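PDB 7MGV: CdnC, which is an ATP-grasp ligase that installs single and bicyclic omega-ester macrocycles in a ribosomally made, multicore precursor peptide. Local coordinates for residues Met21-Ile26 and Lys83-Asp88; Tyr142-Ser147 and Asp291-Asp296; Gly191-Glu196 and Glu200-Thr205. One frame throughout, in Å; residues are numbered along the deposited sequence.

Interaction 1 of 3, residues Met21-Ile26 and Lys83-Asp88; sequences MNKILI and KNSLED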
loop_
_atom_site.group_PDB
_atom_site.type_symbol
_atom_site.label_atom_id
_atom_site.label_comp_id
_atom_site.label_asym_id
_atom_site.label_seq_id
_atom_site.Cartn_x
_atom_site.Cartn_y
_atom_site.Cartn_z
ATOM N N MET A 21 -22.861 8.782 -22.412
ATOM C CA MET A 21 -22.511 10.059 -21.798
ATOM C C MET A 21 -21.669 9.846 -20.544
ATOM O O MET A 21 -20.672 10.537 -20.330
ATOM C CB MET A 21 -23.775 10.855 -21.461
ATOM C CG MET A 21 -23.689 12.339 -21.789
ATOM S SD MET A 21 -22.379 13.194 -20.890
ATOM C CE MET A 21 -22.863 12.870 -19.195
ATOM N N ASN A 22 -22.077 8.888 -19.714
ATOM C CA ASN A 22 -21.332 8.584 -18.499
ATOM C C ASN A 22 -20.012 7.909 -18.848
ATOM O O ASN A 22 -19.984 6.914 -19.579
ATOM C CB ASN A 22 -22.161 7.689 -17.579
ATOM C CG ASN A 22 -22.761 8.452 -16.415
ATOM O OD1 ASN A 22 -22.929 9.669 -16.476
ATOM N ND2 ASN A 22 -23.089 7.737 -15.346
ATOM N N LYS A 23 -18.918 8.454 -18.326
ATOM C CA LYS A 23 -17.578 7.982 -18.646
ATOM C C LYS A 23 -17.057 7.072 -17.542
ATOM O O LYS A 23 -17.199 7.374 -16.352
ATOM C CB LYS A 23 -16.623 9.160 -18.848
ATOM C CG LYS A 23 -16.927 9.985 -20.086
ATOM C CD LYS A 23 -15.889 11.072 -20.297
ATOM C CE LYS A 23 -16.036 12.179 -19.269
ATOM N NZ LYS A 23 -15.061 13.277 -19.500
ATOM N N ILE A 24 -16.450 5.958 -17.946
ATOM C CA ILE A 24 -15.944 4.946 -17.025
ATOM C C ILE A 24 -14.474 4.713 -17.349
ATOM O O ILE A 24 -14.146 4.195 -18.423
ATOM C CB ILE A 24 -16.735 3.635 -17.114
ATOM C CG1 ILE A 24 -18.186 3.862 -16.683
ATOM C CG2 ILE A 24 -16.076 2.555 -16.265
ATOM C CD1 ILE A 24 -19.030 2.612 -16.702
ATOM N N LEU A 25 -13.594 5.090 -16.425
ATOM C CA LEU A 25 -12.165 4.872 -16.598
ATOM C C LEU A 25 -11.807 3.439 -16.225
ATOM O O LEU A 25 -12.219 2.940 -15.173
ATOM C CB LEU A 25 -11.370 5.856 -15.743
ATOM C CG LEU A 25 -9.852 5.824 -15.919
ATOM C CD1 LEU A 25 -9.453 6.358 -17.287
ATOM C CD2 LEU A 25 -9.169 6.610 -14.810
ATOM N N ILE A 26 -11.044 2.775 -17.090
ATOM C CA ILE A 26 -10.586 1.410 -16.857
ATOM C C ILE A 26 -9.070 1.384 -16.976
ATOM O O ILE A 26 -8.516 1.806 -17.999
ATOM C CB ILE A 26 -11.226 0.414 -17.840
ATOM C CG1 ILE A 26 -12.741 0.349 -17.629
ATOM C CG2 ILE A 26 -10.604 -0.964 -17.675
ATOM C CD1 ILE A 26 -13.424 -0.722 -18.450
ATOM N N LYS A 83 -8.214 11.370 -26.896
ATOM C CA LYS A 83 -7.863 12.377 -25.902
ATOM C C LYS A 83 -9.103 12.650 -25.064
ATOM O O LYS A 83 -10.150 13.017 -25.608
ATOM C CB LYS A 83 -7.354 13.660 -26.559
ATOM C CG LYS A 83 -6.712 14.636 -25.586
ATOM C CD LYS A 83 -7.266 16.041 -25.759
ATOM C CE LYS A 83 -8.696 16.145 -25.248
ATOM N NZ LYS A 83 -8.793 15.847 -23.792
ATOM N N ASN A 84 -8.987 12.472 -23.749
ATOM C CA ASN A 84 -10.135 12.529 -22.857
ATOM C C ASN A 84 -9.824 13.413 -21.657
ATOM O O ASN A 84 -8.665 13.708 -21.358
ATOM C CB ASN A 84 -10.534 11.127 -22.378
ATOM C CG ASN A 84 -10.744 10.155 -23.524
ATOM O OD1 ASN A 84 -9.817 9.462 -23.942
ATOM N ND2 ASN A 84 -11.969 10.097 -24.033
ATOM N N SER A 85 -10.885 13.843 -20.978
ATOM C CA SER A 85 -10.787 14.513 -19.689
ATOM C C SER A 85 -11.406 13.612 -18.628
ATOM O O SER A 85 -12.475 13.035 -18.842
ATOM C CB SER A 85 -11.483 15.878 -19.718
ATOM O OG SER A 85 -12.773 15.810 -19.142
ATOM N N LEU A 86 -10.730 13.483 -17.486
ATOM C CA LEU A 86 -11.080 12.459 -16.511
ATOM C C LEU A 86 -11.647 12.996 -15.204
ATOM O O LEU A 86 -12.134 12.200 -14.394
ATOM C CB LEU A 86 -9.855 11.594 -16.189
ATOM C CG LEU A 86 -9.127 10.985 -17.387
ATOM C CD1 LEU A 86 -7.862 10.288 -16.926
ATOM C CD2 LEU A 86 -10.035 10.021 -18.135
ATOM N N GLU A 87 -11.597 14.309 -14.965
ATOM C CA GLU A 87 -12.082 14.853 -13.700
ATOM C C GLU A 87 -13.582 14.669 -13.508
ATOM O O GLU A 87 -14.083 14.935 -12.410
ATOM C CB GLU A 87 -11.727 16.337 -13.596
ATOM C CG GLU A 87 -12.565 17.246 -14.481
ATOM C CD GLU A 87 -12.149 17.192 -15.939
ATOM O OE1 GLU A 87 -13.013 16.922 -16.797
ATOM O OE2 GLU A 87 -10.954 17.416 -16.227
ATOM N N ASP A 88 -14.307 14.224 -14.535
ATOM C CA ASP A 88 -15.751 14.043 -14.461
ATOM C C ASP A 88 -16.161 12.606 -14.769
ATOM O O ASP A 88 -17.277 12.358 -15.229
ATOM C CB ASP A 88 -16.463 15.012 -15.404
ATOM C CG ASP A 88 -16.045 14.826 -16.849
ATOM O OD1 ASP A 88 -14.927 14.321 -17.085
ATOM O OD2 ASP A 88 -16.834 15.184 -17.748
#
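A single lysine, Lys23, makes the polar part of this contact by reaching Asp88 and Ser85, and a pair of leucines lies beside it. The lysine stands on strand 22-28, an inner strand of the four-stranded parallel sheet, while residues 83-88 form the last, short strand of a separate antiparallel sheet and the turn that leaves it. The ammonium of Lys23 is gripped twice: NZ makes a salt bridge to Asp88 OD1 at 2.6 Å and donates a hydrogen bond to Ser85 O at 2.7 Å. The carboxylate is met on its syn side, 23° out of plane. A bend at chi3 (-72°) in an otherwise stretched lysine chain turns NZ into this corner, between the end of strand 83-85 and the turn after it. Ser85 OG bonds instead to Glu87 OE1, also 2.6 Å away, and the other carboxylate oxygen of Glu87 is held by Thr74 and Thr75 of the neighbouring strand. The apolar half is slight: Leu25 CD1 touches Leu86 CD2 at 3.8 Å, the two side chains crossing at about a right angle, and Leu86 also leans on Thr75 and Leu77. Such an arrangement, a small antiparallel sheet inserted in the chain between the second and third strands of a parallel sheet of order 2-1-3-4 and pinned back to its first strand, belongs here to the MvdD-type pre-ATP-grasp domain.

Interaction 2 of 3, residues Tyr142-Ser147 and Asp291-Asp296; sequences YRRLDS and DVYHVD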
loop_
_atom_site.group_PDB
_atom_site.type_symbol
_atom_site.label_atom_id
_atom_site.label_comp_id
_atom_site.label_asym_id
_atom_site.label_seq_id
_atom_site.Cartn_x
_atom_site.Cartn_y
_atom_site.Cartn_z
ATOM N N TYR A 142 -5.754 -2.427 -2.433
ATOM C CA TYR A 142 -4.956 -3.573 -2.856
ATOM C C TYR A 142 -3.803 -3.822 -1.893
ATOM O O TYR A 142 -3.448 -4.974 -1.620
ATOM C CB TYR A 142 -4.434 -3.353 -4.275
ATOM C CG TYR A 142 -5.490 -3.501 -5.346
ATOM C CD1 TYR A 142 -6.430 -4.521 -5.286
ATOM C CD2 TYR A 142 -5.549 -2.619 -6.418
ATOM C CE1 TYR A 142 -7.398 -4.662 -6.265
ATOM C CE2 TYR A 142 -6.513 -2.751 -7.401
ATOM C CZ TYR A 142 -7.435 -3.774 -7.319
ATOM O OH TYR A 142 -8.396 -3.908 -8.293
ATOM N N ARG A 143 -3.207 -2.750 -1.366
ATOM C CA ARG A 143 -2.127 -2.905 -0.400
ATOM C C ARG A 143 -2.635 -3.513 0.901
ATOM O O ARG A 143 -1.949 -4.334 1.520
ATOM C CB ARG A 143 -1.457 -1.555 -0.144
ATOM C CG ARG A 143 -0.327 -1.600 0.872
ATOM C CD ARG A 143 0.743 -2.611 0.481
ATOM N NE ARG A 143 1.755 -2.756 1.523
ATOM C CZ ARG A 143 2.828 -1.978 1.634
ATOM N NH1 ARG A 143 3.031 -0.997 0.764
ATOM N NH2 ARG A 143 3.698 -2.180 2.615
ATOM N N ARG A 144 -3.839 -3.121 1.332
ATOM C CA ARG A 144 -4.430 -3.734 2.517
ATOM C C ARG A 144 -4.705 -5.214 2.288
ATOM O O ARG A 144 -4.505 -6.036 3.189
ATOM C CB ARG A 144 -5.721 -3.019 2.912
ATOM C CG ARG A 144 -6.252 -3.489 4.259
ATOM C CD ARG A 144 -7.726 -3.190 4.461
ATOM N NE ARG A 144 -8.226 -3.852 5.664
ATOM C CZ ARG A 144 -9.440 -3.674 6.177
ATOM N NH1 ARG A 144 -10.295 -2.842 5.598
ATOM N NH2 ARG A 144 -9.794 -4.325 7.276
ATOM N N LEU A 145 -5.167 -5.573 1.089
ATOM C CA LEU A 145 -5.467 -6.973 0.808
ATOM C C LEU A 145 -4.216 -7.830 0.643
ATOM O O LEU A 145 -4.335 -9.060 0.603
ATOM C CB LEU A 145 -6.342 -7.085 -0.441
ATOM C CG LEU A 145 -7.841 -7.242 -0.171
ATOM C CD1 LEU A 145 -8.094 -8.427 0.748
ATOM C CD2 LEU A 145 -8.421 -5.971 0.423
ATOM N N ASP A 146 -3.028 -7.222 0.552
ATOM C CA ASP A 146 -1.795 -8.001 0.489
ATOM C C ASP A 146 -1.502 -8.733 1.793
ATOM O O ASP A 146 -0.677 -9.652 1.801
ATOM C CB ASP A 146 -0.613 -7.096 0.129
ATOM C CG ASP A 146 -0.609 -6.692 -1.335
ATOM O OD1 ASP A 146 -1.103 -7.478 -2.172
ATOM O OD2 ASP A 146 -0.106 -5.592 -1.650
ATOM N N SER A 147 -2.160 -8.352 2.888
ATOM C CA SER A 147 -1.947 -8.964 4.199
ATOM C C SER A 147 -2.801 -10.225 4.287
ATOM O O SER A 147 -3.984 -10.180 4.624
ATOM C CB SER A 147 -2.285 -7.973 5.307
ATOM O OG SER A 147 -2.345 -8.618 6.569
ATOM N N ASP A 291 -18.230 -7.221 2.700
ATOM C CA ASP A 291 -18.748 -6.079 3.447
ATOM C C ASP A 291 -17.711 -5.543 4.426
ATOM O O ASP A 291 -17.542 -4.326 4.559
ATOM C CB ASP A 291 -20.022 -6.474 4.194
ATOM C CG ASP A 291 -21.221 -6.613 3.276
ATOM O OD1 ASP A 291 -21.130 -6.185 2.106
ATOM O OD2 ASP A 291 -22.253 -7.155 3.726
ATOM N N VAL A 292 -17.019 -6.442 5.129
ATOM C CA VAL A 292 -15.994 -6.027 6.081
ATOM C C VAL A 292 -14.872 -5.294 5.362
ATOM O O VAL A 292 -14.381 -4.261 5.835
ATOM C CB VAL A 292 -15.464 -7.241 6.867
ATOM C CG1 VAL A 292 -14.203 -6.871 7.634
ATOM C CG2 VAL A 292 -16.531 -7.771 7.815
ATOM N N TYR A 293 -14.453 -5.807 4.203
ATOM C CA TYR A 293 -13.413 -5.117 3.447
ATOM C C TYR A 293 -13.927 -3.871 2.735
ATOM O O TYR A 293 -13.121 -2.999 2.388
ATOM C CB TYR A 293 -12.779 -6.067 2.429
ATOM C CG TYR A 293 -11.657 -6.896 3.004
ATOM C CD1 TYR A 293 -10.448 -6.311 3.361
ATOM C CD2 TYR A 293 -11.805 -8.264 3.198
ATOM C CE1 TYR A 293 -9.419 -7.063 3.888
ATOM C CE2 TYR A 293 -10.781 -9.025 3.725
ATOM C CZ TYR A 293 -9.591 -8.420 4.069
ATOM O OH TYR A 293 -8.567 -9.173 4.594
ATOM N N HIS A 294 -15.241 -3.765 2.525
ATOM C CA HIS A 294 -15.850 -2.667 1.770
ATOM C C HIS A 294 -15.266 -2.578 0.360
ATOM O O HIS A 294 -14.868 -1.510 -0.111
ATOM C CB HIS A 294 -15.716 -1.332 2.508
ATOM C CG HIS A 294 -16.758 -0.328 2.124
ATOM N ND1 HIS A 294 -18.100 -0.516 2.378
ATOM C CD2 HIS A 294 -16.658 0.869 1.498
ATOM C CE1 HIS A 294 -18.781 0.524 1.928
ATOM N NE2 HIS A 294 -17.930 1.378 1.390
ATOM N N VAL A 295 -15.213 -3.725 -0.313
ATOM C CA VAL A 295 -14.843 -3.805 -1.718
ATOM C C VAL A 295 -15.972 -4.507 -2.458
ATOM O O VAL A 295 -16.760 -5.255 -1.875
ATOM C CB VAL A 295 -13.507 -4.543 -1.937
ATOM C CG1 VAL A 295 -12.406 -3.875 -1.149
ATOM C CG2 VAL A 295 -13.636 -6.008 -1.546
ATOM N N ASP A 296 -16.045 -4.255 -3.763
ATOM C CA ASP A 296 -17.113 -4.805 -4.587
ATOM C C ASP A 296 -16.630 -5.882 -5.548
ATOM O O ASP A 296 -17.401 -6.321 -6.406
ATOM C CB ASP A 296 -17.814 -3.688 -5.356
ATOM C CG ASP A 296 -18.962 -3.080 -4.576
ATOM O OD1 ASP A 296 -19.523 -3.780 -3.707
ATOM O OD2 ASP A 296 -19.305 -1.906 -4.831
HETATM O O HOH W 1 -12.250 -3.429 8.005
HETATM O O HOH W 2 -6.224 -8.195 4.382
#
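Tyr293 meets Leu145 and Arg144 near the end of helix 280-293, which closes in a Schellman motif with His294 at positive phi as its C-prime residue, and beside the short link from helix 139-145 to helix 148-158. The tyrosine can be followed outward. Its CB stays clear of residues 142-147 and CG only comes up to the leucine; close contact begins at CD1, which lies 3.6 Å from Leu145 CD2 and, on the guanidinium side, 4.0 Å from Arg144 CZ. Next along the ring, CE1 has both leucine methyls near it and Arg144 NE at 3.9 Å. At the far end CZ comes within 3.6 Å of Leu145 CD1, and this methyl sits over the ring face in a CH-pi contact, 3.8 Å from the centroid and 21° off the normal. The hydroxyl OH finally meets a water that links it to Ser147 O. CD1 of the tyrosine lies over the centre of one face of the Arg144 guanidinium, yet the two planes stand 59° apart, so this is no parallel stack. With CG anti to the backbone N (chi1 -171°) and the chain extended as far as NE, the arginine reaches from its own helix toward the end of helix 280-293, and its charge is paired with Glu150 by a salt bridge at NH2. A leucine in place of Tyr293 has neither ring nor hydroxyl, and would probably leave Leu145 CD1 without its aromatic face and the water beside Ser147 O without that partner. A second water lies in the guanidinium plane at its edge, accepting from Arg144 NH2 at 2.7 Å and donating to Val292 O at 3.2 Å.

Interaction 3 of 3, residues Gly191-Glu196 and Glu200-Thr205; sequences GFAIYE and ENVVFT. With ADP (adenosine-5'-diphosphate), chain F.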
loop_
_atom_site.group_PDB
_atom_site.type_symbol
_atom_site.label_atom_id
_atom_site.label_comp_id
_atom_site.label_asym_id
_atom_site.label_seq_id
_atom_site.Cartn_x
_atom_site.Cartn_y
_atom_site.Cartn_z
ATOM N N GLY A 191 5.364 -15.670 -4.480
ATOM C CA GLY A 191 6.014 -16.789 -5.134
ATOM C C GLY A 191 7.479 -16.534 -5.474
ATOM O O GLY A 191 8.094 -15.540 -5.087
ATOM N N PHE A 192 8.040 -17.484 -6.225
ATOM C CA PHE A 192 9.431 -17.423 -6.660
ATOM C C PHE A 192 9.640 -18.395 -7.814
ATOM O O PHE A 192 9.087 -19.498 -7.811
ATOM C CB PHE A 192 10.397 -17.752 -5.513
ATOM C CG PHE A 192 11.832 -17.892 -5.947
ATOM C CD1 PHE A 192 12.526 -16.805 -6.455
ATOM C CD2 PHE A 192 12.487 -19.110 -5.851
ATOM C CE1 PHE A 192 13.846 -16.927 -6.854
ATOM C CE2 PHE A 192 13.807 -19.239 -6.250
ATOM C CZ PHE A 192 14.486 -18.146 -6.752
ATOM N N ALA A 193 10.443 -17.977 -8.792
ATOM C CA ALA A 193 10.782 -18.815 -9.934
ATOM C C ALA A 193 12.172 -18.442 -10.428
ATOM O O ALA A 193 12.620 -17.305 -10.259
ATOM C CB ALA A 193 9.755 -18.673 -11.064
ATOM N N ILE A 194 12.850 -19.408 -11.044
ATOM C CA ILE A 194 14.223 -19.200 -11.498
ATOM C C ILE A 194 14.543 -20.227 -12.577
ATOM O O ILE A 194 14.163 -21.394 -12.472
ATOM C CB ILE A 194 15.219 -19.279 -10.315
ATOM C CG1 ILE A 194 16.658 -19.084 -10.795
ATOM C CG2 ILE A 194 15.067 -20.597 -9.566
ATOM C CD1 ILE A 194 17.683 -19.154 -9.685
ATOM N N TYR A 195 15.240 -19.786 -13.621
ATOM C CA TYR A 195 15.675 -20.681 -14.690
ATOM C C TYR A 195 17.054 -21.221 -14.333
ATOM O O TYR A 195 18.035 -20.471 -14.311
ATOM C CB TYR A 195 15.697 -19.959 -16.034
ATOM C CG TYR A 195 16.064 -20.850 -17.206
ATOM C CD1 TYR A 195 17.392 -21.042 -17.570
ATOM C CD2 TYR A 195 15.083 -21.502 -17.941
ATOM C CE1 TYR A 195 17.731 -21.857 -18.634
ATOM C CE2 TYR A 195 15.413 -22.319 -19.009
ATOM C CZ TYR A 195 16.738 -22.492 -19.350
ATOM O OH TYR A 195 17.073 -23.304 -20.410
ATOM N N GLU A 196 17.131 -22.521 -14.058
ATOM C CA GLU A 196 18.388 -23.157 -13.697
ATOM C C GLU A 196 18.450 -24.547 -14.314
ATOM O O GLU A 196 17.423 -25.157 -14.629
ATOM C CB GLU A 196 18.560 -23.243 -12.175
ATOM C CG GLU A 196 19.990 -23.052 -11.711
ATOM C CD GLU A 196 20.080 -22.718 -10.238
ATOM O OE1 GLU A 196 19.195 -23.159 -9.475
ATOM O OE2 GLU A 196 21.034 -22.014 -9.844
ATOM N N GLU A 200 12.986 -24.075 -16.209
ATOM C CA GLU A 200 12.361 -23.188 -15.240
ATOM C C GLU A 200 11.905 -23.979 -14.020
ATOM O O GLU A 200 11.225 -25.001 -14.150
ATOM C CB GLU A 200 11.172 -22.466 -15.875
ATOM C CG GLU A 200 11.552 -21.372 -16.865
ATOM C CD GLU A 200 11.983 -20.081 -16.186
ATOM O OE1 GLU A 200 12.594 -19.228 -16.865
ATOM O OE2 GLU A 200 11.717 -19.917 -14.976
ATOM N N ASN A 201 12.284 -23.507 -12.834
ATOM C CA ASN A 201 11.880 -24.099 -11.571
ATOM C C ASN A 201 11.045 -23.088 -10.801
ATOM O O ASN A 201 11.489 -21.958 -10.567
ATOM C CB ASN A 201 13.097 -24.521 -10.745
ATOM C CG ASN A 201 13.983 -25.508 -11.477
ATOM O OD1 ASN A 201 14.687 -25.148 -12.421
ATOM N ND2 ASN A 201 13.955 -26.763 -11.043
ATOM N N VAL A 202 9.841 -23.498 -10.413
ATOM C CA VAL A 202 8.926 -22.659 -9.651
ATOM C C VAL A 202 8.731 -23.278 -8.275
ATOM O O VAL A 202 8.817 -24.500 -8.103
ATOM C CB VAL A 202 7.573 -22.494 -10.377
ATOM C CG1 VAL A 202 6.787 -21.324 -9.801
ATOM C CG2 VAL A 202 7.791 -22.313 -11.870
ATOM N N VAL A 203 8.475 -22.424 -7.289
ATOM C CA VAL A 203 8.145 -22.868 -5.942
ATOM C C VAL A 203 6.651 -23.148 -5.882
ATOM O O VAL A 203 5.834 -22.301 -6.264
ATOM C CB VAL A 203 8.555 -21.816 -4.900
ATOM C CG1 VAL A 203 7.723 -21.970 -3.629
ATOM C CG2 VAL A 203 10.039 -21.931 -4.586
ATOM N N PHE A 204 6.291 -24.338 -5.412
ATOM C CA PHE A 204 4.902 -24.741 -5.271
ATOM C C PHE A 204 4.592 -25.023 -3.810
ATOM O O PHE A 204 5.480 -25.375 -3.026
ATOM C CB PHE A 204 4.588 -25.991 -6.104
ATOM C CG PHE A 204 4.676 -25.777 -7.585
ATOM C CD1 PHE A 204 3.609 -25.239 -8.286
ATOM C CD2 PHE A 204 5.822 -26.122 -8.280
ATOM C CE1 PHE A 204 3.686 -25.045 -9.651
ATOM C CE2 PHE A 204 5.906 -25.930 -9.646
ATOM C CZ PHE A 204 4.836 -25.391 -10.333
ATOM N N THR A 205 3.323 -24.862 -3.447
ATOM C CA THR A 205 2.860 -25.336 -2.152
ATOM C C THR A 205 3.022 -26.848 -2.085
ATOM O O THR A 205 2.497 -27.575 -2.933
ATOM C CB THR A 205 1.402 -24.940 -1.931
ATOM O OG1 THR A 205 1.274 -23.515 -2.036
ATOM C CG2 THR A 205 0.926 -25.389 -0.557
HETATM P PB ADP F . -1.471 -22.446 -8.401
HETATM O O1B ADP F . -2.268 -21.706 -7.352
HETATM O O2B ADP F . -0.633 -21.552 -9.283
HETATM O O3B ADP F . -2.247 -23.519 -9.127
HETATM P PA ADP F . -0.030 -22.787 -6.046
HETATM O O1A ADP F . 0.027 -21.279 -5.993
HETATM O O2A ADP F . 1.111 -23.625 -5.521
HETATM O O3A ADP F . -0.397 -23.273 -7.535
HETATM O "O5'" ADP F . -1.377 -23.249 -5.306
HETATM C "C5'" ADP F . -1.379 -23.619 -3.937
HETATM C "C4'" ADP F . -2.218 -24.883 -3.823
HETATM O "O4'" ADP F . -2.099 -25.426 -2.510
HETATM C "C3'" ADP F . -3.690 -24.614 -4.090
HETATM O "O3'" ADP F . -4.111 -25.343 -5.247
HETATM C "C2'" ADP F . -4.426 -25.126 -2.871
HETATM O "O2'" ADP F . -5.466 -26.024 -3.264
HETATM C "C1'" ADP F . -3.377 -25.852 -2.045
HETATM N N9 ADP F . -3.520 -25.494 -0.617
HETATM C C8 ADP F . -3.394 -24.260 -0.093
HETATM N N7 ADP F . -3.589 -24.280 1.249
HETATM C C5 ADP F . -3.848 -25.555 1.597
HETATM C C6 ADP F . -4.146 -26.278 2.853
HETATM N N6 ADP F . -4.209 -25.624 4.038
HETATM N N1 ADP F . -4.354 -27.612 2.772
HETATM C C2 ADP F . -4.295 -28.276 1.602
HETATM N N3 ADP F . -4.029 -27.684 0.425
HETATM C C4 ADP F . -3.804 -26.350 0.362
#
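Phe192 and Ile194 on one side, Val203 and Asn201 on the other, bind the two arms of a beta hairpin through their backbones, and this is where the contact is close. Val203 N donates to Phe192 O at 3.0 Å. Ile194 and Asn201 form a hydrogen-bonded antiparallel pair, Ile194 N to Asn201 O and Asn201 N to Ile194 O, each 2.9 Å. Between these bonds Ala193 faces Val202 as a non-hydrogen-bonded pair, and Ala193 CA adds a C-H contact to Asn201 O. At one end Val203 CG2 abuts the edge of the Phe192 ring, 3.9 Å from CD2 and in the ring plane, and the bound peptide lays an aromatic side chain edge-to-face against the same phenylalanine.

Toward the turn the contact loosens. Tyr195 and Glu200 are exposed, and their side chains merely lie against each other at about a right angle: a bend at chi2 (-78°) folds Glu200 back, bringing OE1 to 3.3 Å from Tyr195 CB and setting CG at the edge of the ring. Glu196 turns instead to Lys111 of the second subunit.

Further along the same arm, Thr205 N points almost straight at ADP O2A (3.3 Å, 173°), while its OG1 adds only a weak bond to the same oxygen. Since Asn201, Val202 and Val203 also pair in antiparallel fashion with a strand of the bound peptide, one strand touches both peptide and nucleotide, with Lys187, Gln227, Lys228, Ile230 and Glu235 also binding ADP. This is consistent with the ATP-grasp scheme, in which ATP probably activates a peptide carboxylate as an acyl phosphate.

Overall arrangement
Starting from the N terminus, interaction 1 closes a loop of 56 residues and draws the small antiparallel sheet back against the first strand of the parallel sheet. The chain then runs on to residues 142-147, where interaction 2 opens, and returns only after 143 residues, joining helix 139-145 to the end of helix 280-293. Interaction 3 begins and ends within that long excursion, pairing strands 193-196 and 199-207 at the edge of a five-stranded antiparallel sheet; these two nest, whereas interaction 1 precedes both in series and none cross. Interactions 1 and 3 lie on opposite sides of the chain's centre, their centres 41 Å apart. Interactions 2 and 3 both touch the second subunit.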